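Local coordinates for protein NRPS (PDB 6NKI) that belongs to a fungal nonribosomal peptide synthetase and forms an NADPH-binding domain of the Rossmann-fold Male sterility protein family, at residues Gly316-Leu330 against Thr392-Glu404. Residues are numbered along the deposited sequence; the frame is centred on the assembly and turned at random.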
loop_
_atom_site.group_PDB
_atom_site.type_symbol
_atom_site.label_atom_id
_atom_site.label_comp_id
_atom_site.label_asym_id
_atom_site.label_seq_id
_atom_site.Cartn_x
_atom_site.Cartn_y
_atom_site.Cartn_z
ATOM N N GLY A 316 -2.651 9.889 3.864
ATOM C CA GLY A 316 -1.661 10.900 4.225
ATOM C C GLY A 316 -1.159 10.753 5.657
ATOM O O GLY A 316 -1.214 9.674 6.243
ATOM N N LEU A 317 -0.689 11.878 6.198
ATOM C CA LEU A 317 0.143 11.902 7.391
ATOM C C LEU A 317 -0.185 13.113 8.252
ATOM O O LEU A 317 -0.663 14.138 7.759
ATOM C CB LEU A 317 1.622 11.968 7.012
ATOM C CG LEU A 317 2.257 10.793 6.284
ATOM C CD1 LEU A 317 3.630 11.171 5.732
ATOM C CD2 LEU A 317 2.370 9.578 7.216
ATOM N N ASN A 318 0.092 12.992 9.550
ATOM C CA ASN A 318 0.251 14.184 10.368
ATOM C C ASN A 318 1.474 14.947 9.882
ATOM O O ASN A 318 2.462 14.359 9.435
ATOM C CB ASN A 318 0.423 13.818 11.845
ATOM C CG ASN A 318 -0.842 13.249 12.453
ATOM O OD1 ASN A 318 -1.939 13.773 12.238
ATOM N ND2 ASN A 318 -0.701 12.155 13.198
ATOM N N MET A 319 1.411 16.275 9.962
ATOM C CA MET A 319 2.576 17.053 9.561
ATOM C C MET A 319 3.806 16.767 10.435
ATOM O O MET A 319 4.936 16.749 9.926
ATOM C CB MET A 319 2.228 18.538 9.561
ATOM C CG MET A 319 1.277 18.899 8.427
ATOM S SD MET A 319 1.978 18.337 6.876
ATOM C CE MET A 319 3.479 19.293 6.789
ATOM N N SER A 320 3.619 16.528 11.741
ATOM C CA SER A 320 4.751 16.106 12.563
ATOM C C SER A 320 5.324 14.781 12.073
ATOM O O SER A 320 6.549 14.608 12.007
ATOM C CB SER A 320 4.344 15.988 14.028
ATOM O OG SER A 320 3.479 14.894 14.241
ATOM N N ASP A 321 4.457 13.836 11.709
ATOM C CA ASP A 321 4.936 12.558 11.204
ATOM C C ASP A 321 5.651 12.741 9.869
ATOM O O ASP A 321 6.675 12.096 9.600
ATOM C CB ASP A 321 3.745 11.603 11.080
ATOM C CG ASP A 321 4.154 10.141 10.979
ATOM O OD1 ASP A 321 5.368 9.822 10.992
ATOM O OD2 ASP A 321 3.236 9.300 10.900
ATOM N N PHE A 322 5.119 13.626 9.019
ATOM C CA PHE A 322 5.743 13.912 7.728
ATOM C C PHE A 322 7.170 14.446 7.905
ATOM O O PHE A 322 8.133 13.879 7.367
ATOM C CB PHE A 322 4.847 14.886 6.930
ATOM C CG PHE A 322 5.541 15.536 5.745
ATOM C CD1 PHE A 322 5.813 14.812 4.596
ATOM C CD2 PHE A 322 5.957 16.874 5.815
ATOM C CE1 PHE A 322 6.474 15.397 3.523
ATOM C CE2 PHE A 322 6.628 17.459 4.763
ATOM C CZ PHE A 322 6.875 16.707 3.598
ATOM N N TRP A 323 7.339 15.511 8.692
ATOM C CA TRP A 323 8.668 16.106 8.806
ATOM C C TRP A 323 9.678 15.197 9.503
ATOM O O TRP A 323 10.859 15.210 9.133
ATOM C CB TRP A 323 8.619 17.438 9.534
ATOM C CG TRP A 323 8.029 18.551 8.757
ATOM C CD1 TRP A 323 6.835 19.166 8.979
ATOM C CD2 TRP A 323 8.591 19.166 7.604
ATOM N NE1 TRP A 323 6.636 20.162 8.054
ATOM C CE2 TRP A 323 7.703 20.177 7.195
ATOM C CE3 TRP A 323 9.769 18.972 6.882
ATOM C CZ2 TRP A 323 7.965 20.998 6.112
ATOM C CZ3 TRP A 323 10.020 19.783 5.797
ATOM C CH2 TRP A 323 9.124 20.777 5.425
ATOM N N LYS A 324 9.263 14.403 10.501
ATOM C CA LYS A 324 10.273 13.542 11.098
ATOM C C LYS A 324 10.743 12.499 10.111
ATOM O O LYS A 324 11.843 11.962 10.277
ATOM C CB LYS A 324 9.805 12.900 12.412
ATOM C CG LYS A 324 8.571 12.043 12.404
ATOM C CD LYS A 324 8.411 11.317 13.765
ATOM C CE LYS A 324 7.991 12.214 14.950
ATOM N NZ LYS A 324 6.573 12.691 14.922
ATOM N N ALA A 325 9.957 12.250 9.056
ATOM C CA ALA A 325 10.354 11.333 8.000
ATOM C C ALA A 325 11.301 12.004 7.017
ATOM O O ALA A 325 12.285 11.394 6.587
ATOM C CB ALA A 325 9.111 10.799 7.295
ATOM N N ILE A 326 10.997 13.253 6.638
ATOM C CA ILE A 326 11.954 14.091 5.909
ATOM C C ILE A 326 13.322 14.053 6.597
ATOM O O ILE A 326 14.340 13.675 6.000
ATOM C CB ILE A 326 11.420 15.537 5.795
ATOM C CG1 ILE A 326 10.140 15.652 4.914
ATOM C CG2 ILE A 326 12.543 16.508 5.402
ATOM C CD1 ILE A 326 10.323 15.332 3.392
ATOM N N MET A 327 13.359 14.423 7.877
ATOM C CA MET A 327 14.652 14.505 8.555
ATOM C C MET A 327 15.320 13.141 8.661
ATOM O O MET A 327 16.550 13.049 8.572
ATOM C CB MET A 327 14.492 15.119 9.949
ATOM C CG MET A 327 14.051 16.590 9.997
ATOM S SD MET A 327 13.902 17.137 11.699
ATOM C CE MET A 327 12.417 16.311 12.227
ATOM N N LEU A 328 14.531 12.079 8.835
ATOM C CA LEU A 328 15.089 10.732 8.856
ATOM C C LEU A 328 15.769 10.385 7.536
ATOM O O LEU A 328 16.823 9.739 7.524
ATOM C CB LEU A 328 13.988 9.724 9.170
ATOM C CG LEU A 328 14.384 8.295 9.573
ATOM C CD1 LEU A 328 13.323 7.746 10.507
ATOM C CD2 LEU A 328 14.590 7.351 8.378
ATOM N N GLY A 329 15.173 10.804 6.414
ATOM C CA GLY A 329 15.765 10.536 5.115
ATOM C C GLY A 329 16.898 11.485 4.779
ATOM O O GLY A 329 17.922 11.072 4.220
ATOM N N LEU A 330 16.737 12.774 5.107
ATOM C CA LEU A 330 17.857 13.696 4.941
ATOM C C LEU A 330 19.032 13.307 5.833
ATOM O O LEU A 330 20.184 13.666 5.553
ATOM C CB LEU A 330 17.422 15.136 5.243
ATOM C CG LEU A 330 16.417 15.910 4.371
ATOM C CD1 LEU A 330 16.145 17.289 4.965
ATOM C CD2 LEU A 330 16.886 16.030 2.930
ATOM N N THR A 392 -0.275 4.172 6.673
ATOM C CA THR A 392 0.530 5.208 7.304
ATOM C C THR A 392 2.002 4.884 7.169
ATOM O O THR A 392 2.791 5.737 6.755
ATOM C CB THR A 392 0.139 5.343 8.772
ATOM O OG1 THR A 392 -1.281 5.491 8.888
ATOM C CG2 THR A 392 0.829 6.561 9.414
ATOM N N ASN A 393 2.399 3.643 7.476
ATOM C CA ASN A 393 3.825 3.339 7.410
ATOM C C ASN A 393 4.348 3.362 5.981
ATOM O O ASN A 393 5.490 3.769 5.739
ATOM C CB ASN A 393 4.187 1.970 7.981
ATOM C CG ASN A 393 5.702 1.796 8.064
ATOM O OD1 ASN A 393 6.411 2.735 8.453
ATOM N ND2 ASN A 393 6.202 0.747 7.421
ATOM N N MET A 394 3.552 2.904 5.024
ATOM C CA MET A 394 4.094 2.770 3.671
ATOM C C MET A 394 4.220 4.123 2.966
ATOM O O MET A 394 5.108 4.282 2.119
ATOM C CB MET A 394 3.246 1.833 2.834
ATOM C CG MET A 394 4.062 1.209 1.716
ATOM S SD MET A 394 5.291 0.033 2.377
ATOM C CE MET A 394 6.429 -0.161 0.999
ATOM N N ILE A 395 3.359 5.093 3.295
ATOM C CA ILE A 395 3.598 6.441 2.782
ATOM C C ILE A 395 4.759 7.086 3.528
ATOM O O ILE A 395 5.615 7.714 2.894
ATOM C CB ILE A 395 2.334 7.323 2.839
ATOM C CG1 ILE A 395 1.882 7.516 4.257
ATOM C CG2 ILE A 395 1.133 6.701 2.134
ATOM C CD1 ILE A 395 0.641 8.284 4.340
ATOM N N ARG A 396 4.816 6.941 4.862
ATOM C CA ARG A 396 5.998 7.370 5.607
ATOM C C ARG A 396 7.289 6.914 4.954
ATOM O O ARG A 396 8.203 7.719 4.781
ATOM C CB ARG A 396 5.899 6.911 7.067
ATOM C CG ARG A 396 7.213 6.882 7.791
ATOM C CD ARG A 396 7.131 6.692 9.268
ATOM N NE ARG A 396 6.367 5.523 9.687
ATOM C CZ ARG A 396 5.241 5.577 10.408
ATOM N NH1 ARG A 396 4.783 6.729 10.915
ATOM N NH2 ARG A 396 4.576 4.454 10.645
ATOM N N GLN A 397 7.370 5.664 4.537
ATOM C CA GLN A 397 8.585 5.250 3.862
ATOM C C GLN A 397 8.688 5.891 2.487
ATOM O O GLN A 397 9.792 6.088 1.972
ATOM C CB GLN A 397 8.648 3.711 3.738
ATOM C CG GLN A 397 8.620 2.990 5.026
ATOM C CD GLN A 397 9.781 3.356 5.929
ATOM O OE1 GLN A 397 9.581 4.009 6.947
ATOM N NE2 GLN A 397 10.995 2.911 5.572
ATOM N N ALA A 398 7.566 6.225 1.865
ATOM C CA ALA A 398 7.675 6.872 0.562
ATOM C C ALA A 398 8.319 8.253 0.694
ATOM O O ALA A 398 9.207 8.606 -0.096
ATOM C CB ALA A 398 6.300 6.939 -0.114
ATOM N N VAL A 399 7.939 9.019 1.723
ATOM C CA VAL A 399 8.608 10.299 1.958
ATOM C C VAL A 399 10.043 10.097 2.407
ATOM O O VAL A 399 10.951 10.760 1.888
ATOM C CB VAL A 399 7.819 11.204 2.920
ATOM C CG1 VAL A 399 7.695 10.613 4.250
ATOM C CG2 VAL A 399 8.582 12.506 3.090
ATOM N N VAL A 400 10.290 9.142 3.320
ATOM C CA VAL A 400 11.664 8.899 3.743
ATOM C C VAL A 400 12.537 8.596 2.539
ATOM O O VAL A 400 13.656 9.100 2.420
ATOM C CB VAL A 400 11.751 7.768 4.793
ATOM C CG1 VAL A 400 13.220 7.374 5.038
ATOM C CG2 VAL A 400 11.156 8.192 6.131
ATOM N N ARG A 401 12.057 7.749 1.641
ATOM C CA ARG A 401 12.913 7.371 0.522
ATOM C C ARG A 401 13.119 8.550 -0.429
ATOM O O ARG A 401 14.143 8.624 -1.121
ATOM C CB ARG A 401 12.332 6.175 -0.243
ATOM C CG ARG A 401 12.039 4.901 0.535
ATOM C CD ARG A 401 13.274 4.318 1.197
ATOM N NE ARG A 401 14.366 4.058 0.260
ATOM C CZ ARG A 401 14.477 2.964 -0.487
ATOM N NH1 ARG A 401 13.549 2.015 -0.427
ATOM N NH2 ARG A 401 15.518 2.826 -1.301
ATOM N N ASN A 402 12.165 9.480 -0.474
ATOM C CA ASN A 402 12.309 10.630 -1.357
ATOM C C ASN A 402 13.239 11.680 -0.744
ATOM O O ASN A 402 14.119 12.221 -1.428
ATOM C CB ASN A 402 10.926 11.226 -1.674
ATOM C CG ASN A 402 10.072 10.325 -2.605
ATOM O OD1 ASN A 402 10.565 9.785 -3.591
ATOM N ND2 ASN A 402 8.792 10.176 -2.279
ATOM N N ALA A 403 13.084 11.956 0.547
ATOM C CA ALA A 403 13.979 12.895 1.209
ATOM C C ALA A 403 15.423 12.400 1.212
ATOM O O ALA A 403 16.354 13.207 1.235
ATOM C CB ALA A 403 13.492 13.144 2.635
ATOM N N GLU A 404 15.626 11.082 1.227
ATOM C CA GLU A 404 16.958 10.508 1.063
ATOM C C GLU A 404 17.471 10.651 -0.369
ATOM O O GLU A 404 18.685 10.653 -0.593
ATOM C CB GLU A 404 16.940 9.037 1.480
ATOM C CG GLU A 404 18.270 8.310 1.287
ATOM C CD GLU A 404 18.295 6.901 1.871
ATOM O OE1 GLU A 404 17.273 6.457 2.438
ATOM O OE2 GLU A 404 19.355 6.241 1.768
#
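Helix 319-330 and helix 392-404 run in broadly the same direction, their axes inclined at 41° and 7.0 Å apart at closest approach, and the two segments draw together from Leu317 opposite Thr392 to Gly329 and Glu404, whose CA atoms are 4.2 Å apart. At the wide end, Leu317 and Ile395 meet tip to tip, CG of Leu317 lying 3.6 Å from CD1 of Ile395. In the first turn of helix 319-330, a salt bridge closes the flank: Asp321 OD2 is 3.0 Å from Arg396 NH1, and the same NH1 gives a weak hydrogen bond to Asp321 OD1. Both carboxylate oxygens thus meet NH1 alone, and the carboxylate and guanidinium planes are 34° apart. Arg396 NE donates to Asn393 OD1 at 3.0 Å, in the carbonyl plane and on a lone pair, which helps to fix how the guanidinium is turned.

In the middle, Val399 splits its branches. With CG2 anti to the backbone N (CG1 at chi1 63°), CG1 rests on Ala325 CB while CG2 approaches the Phe322 ring obliquely and touches Ile326 CD1. Val400 brings CG2 to within 3.5 Å of Ala325 CB, and its CG1 meets CD2 of Leu328. Small residues allow the close end: Ala403 CB lies 3.5 Å from Ile326 O, and Gly329 O accepts a CA-H...O contact from Glu404 CA at 3.3 Å. Behind the contact, Phe322 and Ile326 also pack on Val253 of helix 248-259, whereas Arg396 touches His285 of the second subunit. This apolar helix pair, brought close at one end by Ala403 and Gly329, joins helix 389-410 to the strand-helix unit beginning at strand 316-318, an edge of the small mixed sheet that is separate from the parallel seven-stranded sheet of the Rossmann fold.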